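Local coordinates for protein origin of replication complex subunit 1B (Arabidopsis thaliana, PDB 5HH7) that binds the unmodified histone H3 tail through its BAH-PHD cassette and, within the origin recognition complex, takes part in chromosomal replication and transcriptional regulation, at residues L126-K138 / W149-T161. Sequence-based numbering, arbitrary orientation.
Sequences LLSGDLWAARIDK and WIRARWYMIPEET
In the conformer of Arg151 described here, one of two, NH1 forms a salt bridge with Asp137 OD2 at 3.0 Å, with the carboxylate oxygen near the guanidinium plane but the donor 57° out of the carboxylate plane. Lys138 NZ binds the same OD2 at 2.8 Å from the opposite face, so in this conformer one oxygen has two cationic partners. Asp137 reaches them because its CG stands anti to the backbone N (chi1 -173°), alongside the extended Arg151 chain. Both Asp137 and Lys138 face Arg151, a classic beta bulge; Asp137 N donates to Arg151 O at 2.8 Å, whereas the bond from Lys138 N is weak. Regular antiparallel pairing follows, with Arg135 and Arg153 as a hydrogen-bonded pair and Tyr155 N donating to Ala133 O. This is the hairpin of strands 132-142 and 148-156 in the BAH domain's curled sheet, and a water bridges Ala133 N and Tyr155 O beyond its last direct bond. Tyr155 OH sits over one guanidinium face of Arg135, both groups being bound to Asp31. Trp132 CE3 lies 3.6 Å above one face of the Trp154 ring and Ala152 CB above the opposite face, both toward the rim; the six-membered rings of Trp132 and Trp154 are inclined at 48°. Farther along, Ile157 CD1 packs 3.5 Å from Leu127 O, at the Schellman-capped end of helix 122-127.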
ATOM      1  N   LEU A 126      -6.231  -2.755   2.649  1.00 25.50           N
ATOM      2  CA  LEU A 126      -4.985  -3.108   3.319  1.00 25.94           C
ATOM      3  C   LEU A 126      -4.897  -2.428   4.675  1.00 26.50           C
ATOM      4  O   LEU A 126      -4.635  -3.069   5.692  1.00 23.89           O
ATOM      5  CB  LEU A 126      -3.776  -2.706   2.474  1.00 21.94           C
ATOM      6  CG  LEU A 126      -2.437  -2.934   3.179  1.00 26.58           C
ATOM      7  CD1 LEU A 126      -2.203  -4.427   3.407  1.00 27.78           C
ATOM      8  CD2 LEU A 126      -1.285  -2.313   2.397  1.00 22.02           C
ATOM      9  N   LEU A 127      -5.143  -1.122   4.685  1.00 25.03           N
ATOM     10  CA  LEU A 127      -4.977  -0.325   5.891  1.00 24.14           C
ATOM     11  C   LEU A 127      -6.065  -0.581   6.932  1.00 25.21           C
ATOM     12  O   LEU A 127      -5.943  -0.159   8.082  1.00 26.67           O
ATOM     13  CB  LEU A 127      -4.885   1.164   5.543  1.00 24.08           C
ATOM     14  CG  LEU A 127      -3.689   1.527   4.655  1.00 25.05           C
ATOM     15  CD1 LEU A 127      -3.648   3.027   4.335  1.00 23.22           C
ATOM     16  CD2 LEU A 127      -2.369   1.076   5.295  1.00 25.26           C
ATOM     17  N   SER A 128      -7.124  -1.279   6.532  1.00 24.22           N
ATOM     18  CA  SER A 128      -8.163  -1.664   7.478  1.00 28.25           C
ATOM     19  C   SER A 128      -8.010  -3.131   7.877  1.00 31.48           C
ATOM     20  O   SER A 128      -8.839  -3.676   8.604  1.00 33.96           O
ATOM     21  CB  SER A 128      -9.555  -1.410   6.894  1.00 34.48           C
ATOM     22  OG  SER A 128      -9.817  -2.284   5.810  1.00 45.95           O
ATOM     23  N   GLY A 129      -6.946  -3.763   7.388  1.00 32.95           N
ATOM     24  CA  GLY A 129      -6.650  -5.146   7.721  1.00 34.74           C
ATOM     25  C   GLY A 129      -7.508  -6.168   6.999  1.00 37.57           C
ATOM     26  O   GLY A 129      -7.687  -7.290   7.480  1.00 36.75           O
ATOM     27  N   ASP A 130      -8.030  -5.790   5.835  1.00 27.65           N
ATOM     28  CA  ASP A 130      -8.915  -6.669   5.078  1.00 31.90           C
ATOM     29  C   ASP A 130      -8.231  -7.303   3.867  1.00 31.87           C
ATOM     30  O   ASP A 130      -8.865  -7.996   3.073  1.00 31.52           O
ATOM     31  CB  ASP A 130     -10.188  -5.926   4.677  1.00 36.30           C
ATOM     32  CG  ASP A 130     -11.054  -5.588   5.874  1.00 41.51           C
ATOM     33  OD1 ASP A 130     -11.216  -6.465   6.750  1.00 33.67           O
ATOM     34  OD2 ASP A 130     -11.556  -4.448   5.948  1.00 44.32           O
ATOM     35  N   LEU A 131      -6.936  -7.049   3.727  1.00 27.29           N
ATOM     36  CA  LEU A 131      -6.093  -7.830   2.828  1.00 33.61           C
ATOM     37  C   LEU A 131      -4.643  -7.699   3.258  1.00 27.60           C
ATOM     38  O   LEU A 131      -4.343  -6.955   4.188  1.00 24.71           O
ATOM     39  CB  LEU A 131      -6.300  -7.461   1.351  1.00 46.90           C
ATOM     40  CG  LEU A 131      -6.165  -6.036   0.820  1.00 47.38           C
ATOM     41  CD1 LEU A 131      -4.712  -5.648   0.648  1.00 53.49           C
ATOM     42  CD2 LEU A 131      -6.901  -5.923  -0.504  1.00 45.45           C
ATOM     43  N   TRP A 132      -3.753  -8.426   2.590  1.00 21.94           N
ATOM     44  CA  TRP A 132      -2.358  -8.497   3.003  1.00 24.25           C
ATOM     45  C   TRP A 132      -1.452  -7.772   2.017  1.00 25.42           C
ATOM     46  O   TRP A 132      -1.831  -7.522   0.871  1.00 25.55           O
ATOM     47  CB  TRP A 132      -1.895  -9.954   3.091  1.00 28.36           C
ATOM     48  CG  TRP A 132      -2.719 -10.844   3.970  1.00 34.93           C
ATOM     49  CD1 TRP A 132      -3.995 -11.268   3.741  1.00 36.27           C
ATOM     50  CD2 TRP A 132      -2.307 -11.456   5.200  1.00 39.59           C
ATOM     51  NE1 TRP A 132      -4.411 -12.090   4.760  1.00 43.99           N
ATOM     52  CE2 TRP A 132      -3.394 -12.221   5.669  1.00 45.12           C
ATOM     53  CE3 TRP A 132      -1.129 -11.424   5.954  1.00 41.52           C
ATOM     54  CZ2 TRP A 132      -3.339 -12.950   6.855  1.00 46.38           C
ATOM     55  CZ3 TRP A 132      -1.076 -12.149   7.136  1.00 45.08           C
ATOM     56  CH2 TRP A 132      -2.175 -12.899   7.574  1.00 46.08           C
ATOM     57  N   ALA A 133      -0.250  -7.452   2.477  1.00 21.04           N
ATOM     58  CA  ALA A 133       0.814  -6.966   1.609  1.00 22.68           C
ATOM     59  C   ALA A 133       2.077  -7.739   1.953  1.00 24.95           C
ATOM     60  O   ALA A 133       2.325  -8.046   3.122  1.00 23.91           O
ATOM     61  CB  ALA A 133       1.029  -5.476   1.804  1.00 27.46           C
ATOM     62  N   ALA A 134       2.870  -8.065   0.938  1.00 18.60           N
ATOM     63  CA  ALA A 134       4.081  -8.846   1.149  1.00 22.57           C
ATOM     64  C   ALA A 134       5.191  -8.430   0.205  1.00 23.81           C
ATOM     65  O   ALA A 134       4.937  -7.903  -0.880  1.00 23.27           O
ATOM     66  CB  ALA A 134       3.788 -10.331   0.974  1.00 23.05           C
ATOM     67  N   ARG A 135       6.425  -8.668   0.630  1.00 20.23           N
ATOM     68  CA  ARG A 135       7.568  -8.567  -0.257  1.00 24.50           C
ATOM     69  C   ARG A 135       7.888  -9.965  -0.769  1.00 24.60           C
ATOM     70  O   ARG A 135       7.854 -10.937  -0.011  1.00 23.38           O
ATOM     71  CB  ARG A 135       8.773  -7.973   0.475  1.00 25.27           C
ATOM     72  CG  ARG A 135      10.084  -8.091  -0.292  1.00 30.22           C
ATOM     73  CD  ARG A 135      11.053  -6.997   0.115  1.00 38.92           C
ATOM     74  NE  ARG A 135      10.634  -5.697  -0.403  1.00 42.51           N
ATOM     75  CZ  ARG A 135      11.144  -4.536  -0.007  1.00 45.89           C
ATOM     76  NH1 ARG A 135      12.092  -4.507   0.926  1.00 41.71           N
ATOM     77  NH2 ARG A 135      10.702  -3.401  -0.536  1.00 45.42           N
ATOM     78  N   ILE A 136       8.184 -10.071  -2.057  1.00 24.27           N
ATOM     79  CA  ILE A 136       8.487 -11.369  -2.638  1.00 25.57           C
ATOM     80  C   ILE A 136       9.907 -11.805  -2.290  1.00 28.46           C
ATOM     81  O   ILE A 136      10.886 -11.201  -2.734  1.00 27.74           O
ATOM     82  CB  ILE A 136       8.284 -11.371  -4.159  1.00 27.37           C
ATOM     83  CG1 ILE A 136       6.824 -11.046  -4.493  1.00 25.38           C
ATOM     84  CG2 ILE A 136       8.673 -12.720  -4.731  1.00 27.22           C
ATOM     85  CD1 ILE A 136       6.504 -11.079  -5.977  1.00 26.87           C
ATOM     86  N   ASP A 137      10.003 -12.857  -1.487  1.00 28.76           N
ATOM     87  CA  ASP A 137      11.289 -13.370  -1.031  1.00 29.93           C
ATOM     88  C   ASP A 137      11.843 -14.382  -2.027  1.00 32.04           C
ATOM     89  O   ASP A 137      13.022 -14.338  -2.383  1.00 36.30           O
ATOM     90  CB  ASP A 137      11.133 -14.011   0.349  1.00 33.10           C
ATOM     91  CG  ASP A 137      12.457 -14.414   0.961  1.00 43.07           C
ATOM     92  OD1 ASP A 137      13.211 -13.516   1.389  1.00 47.05           O
ATOM     93  OD2 ASP A 137      12.736 -15.629   1.025  1.00 46.63           O
ATOM     94  N   LYS A 138      10.985 -15.294  -2.470  1.00 28.23           N
ATOM     95  CA  LYS A 138      11.360 -16.297  -3.464  1.00 30.52           C
ATOM     96  C   LYS A 138      10.218 -16.486  -4.456  1.00 31.59           C
ATOM     97  O   LYS A 138       9.074 -16.151  -4.161  1.00 29.38           O
ATOM     98  CB  LYS A 138      11.664 -17.640  -2.792  1.00 36.53           C
ATOM     99  CG  LYS A 138      12.780 -17.613  -1.758  1.00 38.38           C
ATOM    100  CD  LYS A 138      14.140 -17.416  -2.403  1.00 48.93           C
ATOM    101  CE  LYS A 138      15.252 -17.574  -1.377  1.00 56.14           C
ATOM    102  NZ  LYS A 138      15.032 -16.684  -0.202  1.00 62.73           N
ATOM    103  N   TRP A 149       4.540 -20.476  -7.165  1.00 32.45           N
ATOM    104  CA  TRP A 149       4.405 -20.023  -5.788  1.00 30.21           C
ATOM    105  C   TRP A 149       5.391 -18.901  -5.510  1.00 32.45           C
ATOM    106  O   TRP A 149       6.354 -18.711  -6.251  1.00 34.08           O
ATOM    107  CB  TRP A 149       4.738 -21.160  -4.821  1.00 32.90           C
ATOM    108  CG  TRP A 149       3.755 -22.284  -4.747  1.00 35.14           C
ATOM    109  CD1 TRP A 149       3.549 -23.263  -5.678  1.00 34.20           C
ATOM    110  CD2 TRP A 149       2.873 -22.574  -3.657  1.00 35.12           C
ATOM    111  NE1 TRP A 149       2.577 -24.132  -5.242  1.00 39.47           N
ATOM    112  CE2 TRP A 149       2.146 -23.730  -4.004  1.00 39.89           C
ATOM    113  CE3 TRP A 149       2.617 -21.957  -2.425  1.00 34.86           C
ATOM    114  CZ2 TRP A 149       1.183 -24.286  -3.164  1.00 42.58           C
ATOM    115  CZ3 TRP A 149       1.660 -22.509  -1.593  1.00 37.43           C
ATOM    116  CH2 TRP A 149       0.954 -23.663  -1.966  1.00 36.62           C
ATOM    117  N   ILE A 150       5.154 -18.168  -4.427  1.00 30.22           N
ATOM    118  CA  ILE A 150       6.162 -17.269  -3.884  1.00 28.22           C
ATOM    119  C   ILE A 150       6.360 -17.560  -2.405  1.00 28.34           C
ATOM    120  O   ILE A 150       5.486 -18.135  -1.754  1.00 31.06           O
ATOM    121  CB  ILE A 150       5.756 -15.774  -3.998  1.00 26.87           C
ATOM    122  CG1 ILE A 150       4.471 -15.505  -3.207  1.00 28.83           C
ATOM    123  CG2 ILE A 150       5.618 -15.347  -5.453  1.00 29.79           C
ATOM    124  CD1 ILE A 150       4.173 -14.031  -2.980  1.00 28.05           C
ATOM    125  N   ARG A 151       7.521 -17.193  -1.877  1.00 29.14           N
ATOM    126  CA  ARG A 151       7.688 -17.100  -0.436  0.50 28.93           C
ATOM    127  C   ARG A 151       7.431 -15.649  -0.065  1.00 27.67           C
ATOM    128  O   ARG A 151       8.203 -14.765  -0.440  1.00 27.40           O
ATOM    129  CB  ARG A 151       9.093 -17.523  -0.004  0.50 30.68           C
ATOM    130  CG  ARG A 151       9.281 -17.540   1.510  0.50 33.91           C
ATOM    131  CD  ARG A 151      10.606 -18.160   1.918  0.50 39.11           C
ATOM    132  NE  ARG A 151      10.681 -18.378   3.363  0.50 39.34           N
ATOM    133  CZ  ARG A 151      11.597 -17.837   4.157  0.50 29.81           C
ATOM    134  NH1 ARG A 151      12.533 -17.046   3.652  0.50 36.23           N
ATOM    135  NH2 ARG A 151      11.586 -18.094   5.458  0.50 29.26           N
ATOM    136  N   ALA A 152       6.338 -15.404   0.645  1.00 26.67           N
ATOM    137  CA  ALA A 152       5.950 -14.049   1.003  1.00 27.53           C
ATOM    138  C   ALA A 152       6.541 -13.642   2.344  1.00 28.06           C
ATOM    139  O   ALA A 152       6.503 -14.411   3.297  1.00 27.22           O
ATOM    140  CB  ALA A 152       4.435 -13.935   1.046  1.00 25.84           C
ATOM    141  N   ARG A 153       7.092 -12.433   2.404  1.00 23.56           N
ATOM    142  CA  ARG A 153       7.495 -11.839   3.672  1.00 24.72           C
ATOM    143  C   ARG A 153       6.483 -10.751   3.994  1.00 25.49           C
ATOM    144  O   ARG A 153       6.432  -9.720   3.320  1.00 24.94           O
ATOM    145  CB  ARG A 153       8.905 -11.251   3.590  1.00 25.24           C
ATOM    146  CG  ARG A 153       9.439 -10.764   4.936  1.00 26.05           C
ATOM    147  CD  ARG A 153      10.840 -10.170   4.826  1.00 23.08           C
ATOM    148  NE  ARG A 153      11.305  -9.658   6.115  1.00 23.70           N
ATOM    149  CZ  ARG A 153      12.476  -9.056   6.305  1.00 28.67           C
ATOM    150  NH1 ARG A 153      13.313  -8.889   5.287  1.00 28.23           N
ATOM    151  NH2 ARG A 153      12.812  -8.624   7.515  1.00 26.85           N
ATOM    152  N   TRP A 154       5.672 -10.991   5.020  1.00 22.15           N
ATOM    153  CA  TRP A 154       4.502 -10.157   5.280  1.00 23.89           C
ATOM    154  C   TRP A 154       4.825  -8.763   5.801  1.00 24.35           C
ATOM    155  O   TRP A 154       5.673  -8.592   6.678  1.00 19.29           O
ATOM    156  CB  TRP A 154       3.563 -10.848   6.275  1.00 25.52           C
ATOM    157  CG  TRP A 154       3.032 -12.170   5.810  1.00 26.28           C
ATOM    158  CD1 TRP A 154       3.251 -13.388   6.386  1.00 30.17           C
ATOM    159  CD2 TRP A 154       2.194 -12.409   4.672  1.00 25.30           C
ATOM    160  NE1 TRP A 154       2.599 -14.371   5.680  1.00 26.90           N
ATOM    161  CE2 TRP A 154       1.941 -13.797   4.623  1.00 28.44           C
ATOM    162  CE3 TRP A 154       1.633 -11.587   3.692  1.00 26.36           C
ATOM    163  CZ2 TRP A 154       1.155 -14.380   3.630  1.00 26.39           C
ATOM    164  CZ3 TRP A 154       0.851 -12.170   2.705  1.00 26.12           C
ATOM    165  CH2 TRP A 154       0.618 -13.551   2.685  1.00 24.89           C
ATOM    166  N   TYR A 155       4.131  -7.768   5.259  1.00 22.04           N
ATOM    167  CA  TYR A 155       4.073  -6.463   5.889  1.00 18.48           C
ATOM    168  C   TYR A 155       2.986  -6.528   6.954  1.00 19.87           C
ATOM    169  O   TYR A 155       2.156  -7.448   6.959  1.00 18.37           O
ATOM    170  CB  TYR A 155       3.754  -5.361   4.874  1.00 20.33           C
ATOM    171  CG  TYR A 155       4.905  -5.003   3.952  1.00 20.76           C
ATOM    172  CD1 TYR A 155       5.923  -4.155   4.378  1.00 16.34           C
ATOM    173  CD2 TYR A 155       4.966  -5.497   2.654  1.00 19.72           C
ATOM    174  CE1 TYR A 155       6.975  -3.818   3.546  1.00 20.14           C
ATOM    175  CE2 TYR A 155       6.019  -5.166   1.809  1.00 22.99           C
ATOM    176  CZ  TYR A 155       7.020  -4.323   2.262  1.00 23.33           C
ATOM    177  OH  TYR A 155       8.070  -3.980   1.440  1.00 20.69           O
ATOM    178  N   MET A 156       2.994  -5.557   7.856  1.00 17.50           N
ATOM    179  CA  MET A 156       1.969  -5.466   8.885  1.00 17.80           C
ATOM    180  C   MET A 156       1.645  -4.001   9.157  1.00 19.82           C
ATOM    181  O   MET A 156       2.546  -3.172   9.273  1.00 19.19           O
ATOM    182  CB  MET A 156       2.432  -6.160  10.170  1.00 20.12           C
ATOM    183  CG  MET A 156       1.475  -6.008  11.356  1.00 21.92           C
ATOM    184  SD  MET A 156       2.036  -6.886  12.837  1.00 26.47           S
ATOM    185  CE  MET A 156       1.766  -8.590  12.348  1.00 25.82           C
ATOM    186  N   ILE A 157       0.359  -3.680   9.244  1.00 20.44           N
ATOM    187  CA  ILE A 157      -0.052  -2.325   9.583  1.00 21.02           C
ATOM    188  C   ILE A 157       0.126  -2.116  11.087  1.00 20.07           C
ATOM    189  O   ILE A 157       0.037  -3.070  11.861  1.00 18.47           O
ATOM    190  CB  ILE A 157      -1.508  -2.038   9.150  1.00 25.21           C
ATOM    191  CG1 ILE A 157      -2.485  -2.951   9.889  1.00 22.53           C
ATOM    192  CG2 ILE A 157      -1.653  -2.202   7.640  1.00 22.31           C
ATOM    193  CD1 ILE A 157      -3.945  -2.662   9.567  1.00 21.84           C
ATOM    194  N   PRO A 158       0.407  -0.870  11.501  1.00 21.40           N
ATOM    195  CA  PRO A 158       0.679  -0.570  12.913  1.00 23.35           C
ATOM    196  C   PRO A 158      -0.424  -1.034  13.862  1.00 24.07           C
ATOM    197  O   PRO A 158      -0.112  -1.487  14.961  1.00 22.55           O
ATOM    198  CB  PRO A 158       0.797   0.960  12.924  1.00 18.53           C
ATOM    199  CG  PRO A 158       1.316   1.289  11.568  1.00 20.29           C
ATOM    200  CD  PRO A 158       0.630   0.307  10.641  1.00 19.03           C
ATOM    201  N   GLU A 159      -1.684  -0.937  13.440  1.00 20.04           N
ATOM    202  CA  GLU A 159      -2.808  -1.346  14.283  1.00 19.31           C
ATOM    203  C   GLU A 159      -2.724  -2.814  14.691  1.00 22.33           C
ATOM    204  O   GLU A 159      -3.233  -3.203  15.741  1.00 23.08           O
ATOM    205  CB  GLU A 159      -4.142  -1.106  13.570  1.00 23.48           C
ATOM    206  CG  GLU A 159      -4.654   0.321  13.635  1.00 23.86           C
ATOM    207  CD  GLU A 159      -4.085   1.198  12.537  1.00 27.06           C
ATOM    208  OE1 GLU A 159      -3.233   0.710  11.758  1.00 24.05           O
ATOM    209  OE2 GLU A 159      -4.494   2.377  12.456  1.00 25.25           O
ATOM    210  N   GLU A 160      -2.087  -3.631  13.853  1.00 19.73           N
ATOM    211  CA  GLU A 160      -2.051  -5.070  14.086  1.00 20.61           C
ATOM    212  C   GLU A 160      -0.875  -5.536  14.941  1.00 24.91           C
ATOM    213  O   GLU A 160      -0.813  -6.703  15.334  1.00 25.68           O
ATOM    214  CB  GLU A 160      -2.118  -5.834  12.760  1.00 23.29           C
ATOM    215  CG  GLU A 160      -3.482  -5.712  12.084  1.00 26.71           C
ATOM    216  CD  GLU A 160      -3.615  -6.591  10.859  1.00 34.58           C
ATOM    217  OE1 GLU A 160      -2.584  -7.098  10.376  1.00 31.70           O
ATOM    218  OE2 GLU A 160      -4.755  -6.775  10.385  1.00 41.17           O
ATOM    219  N   THR A 161       0.055  -4.628  15.230  1.00 19.56           N
ATOM    220  CA  THR A 161       1.053  -4.891  16.258  1.00 19.08           C
ATOM    221  C   THR A 161       0.338  -4.771  17.597  1.00 21.27           C
ATOM    222  O   THR A 161      -0.638  -4.027  17.714  1.00 21.30           O
ATOM    223  CB  THR A 161       2.222  -3.889  16.204  1.00 19.37           C
ATOM    224  OG1 THR A 161       1.777  -2.596  16.637  1.00 20.79           O
ATOM    225  CG2 THR A 161       2.772  -3.788  14.779  1.00 19.76           C
TER
HETATM  226  O   HOH W   1      -3.768   1.128   8.908  1.00 26.63           O
HETATM  227  O   HOH W   2      -0.143  -7.410   5.361  1.00 31.74           O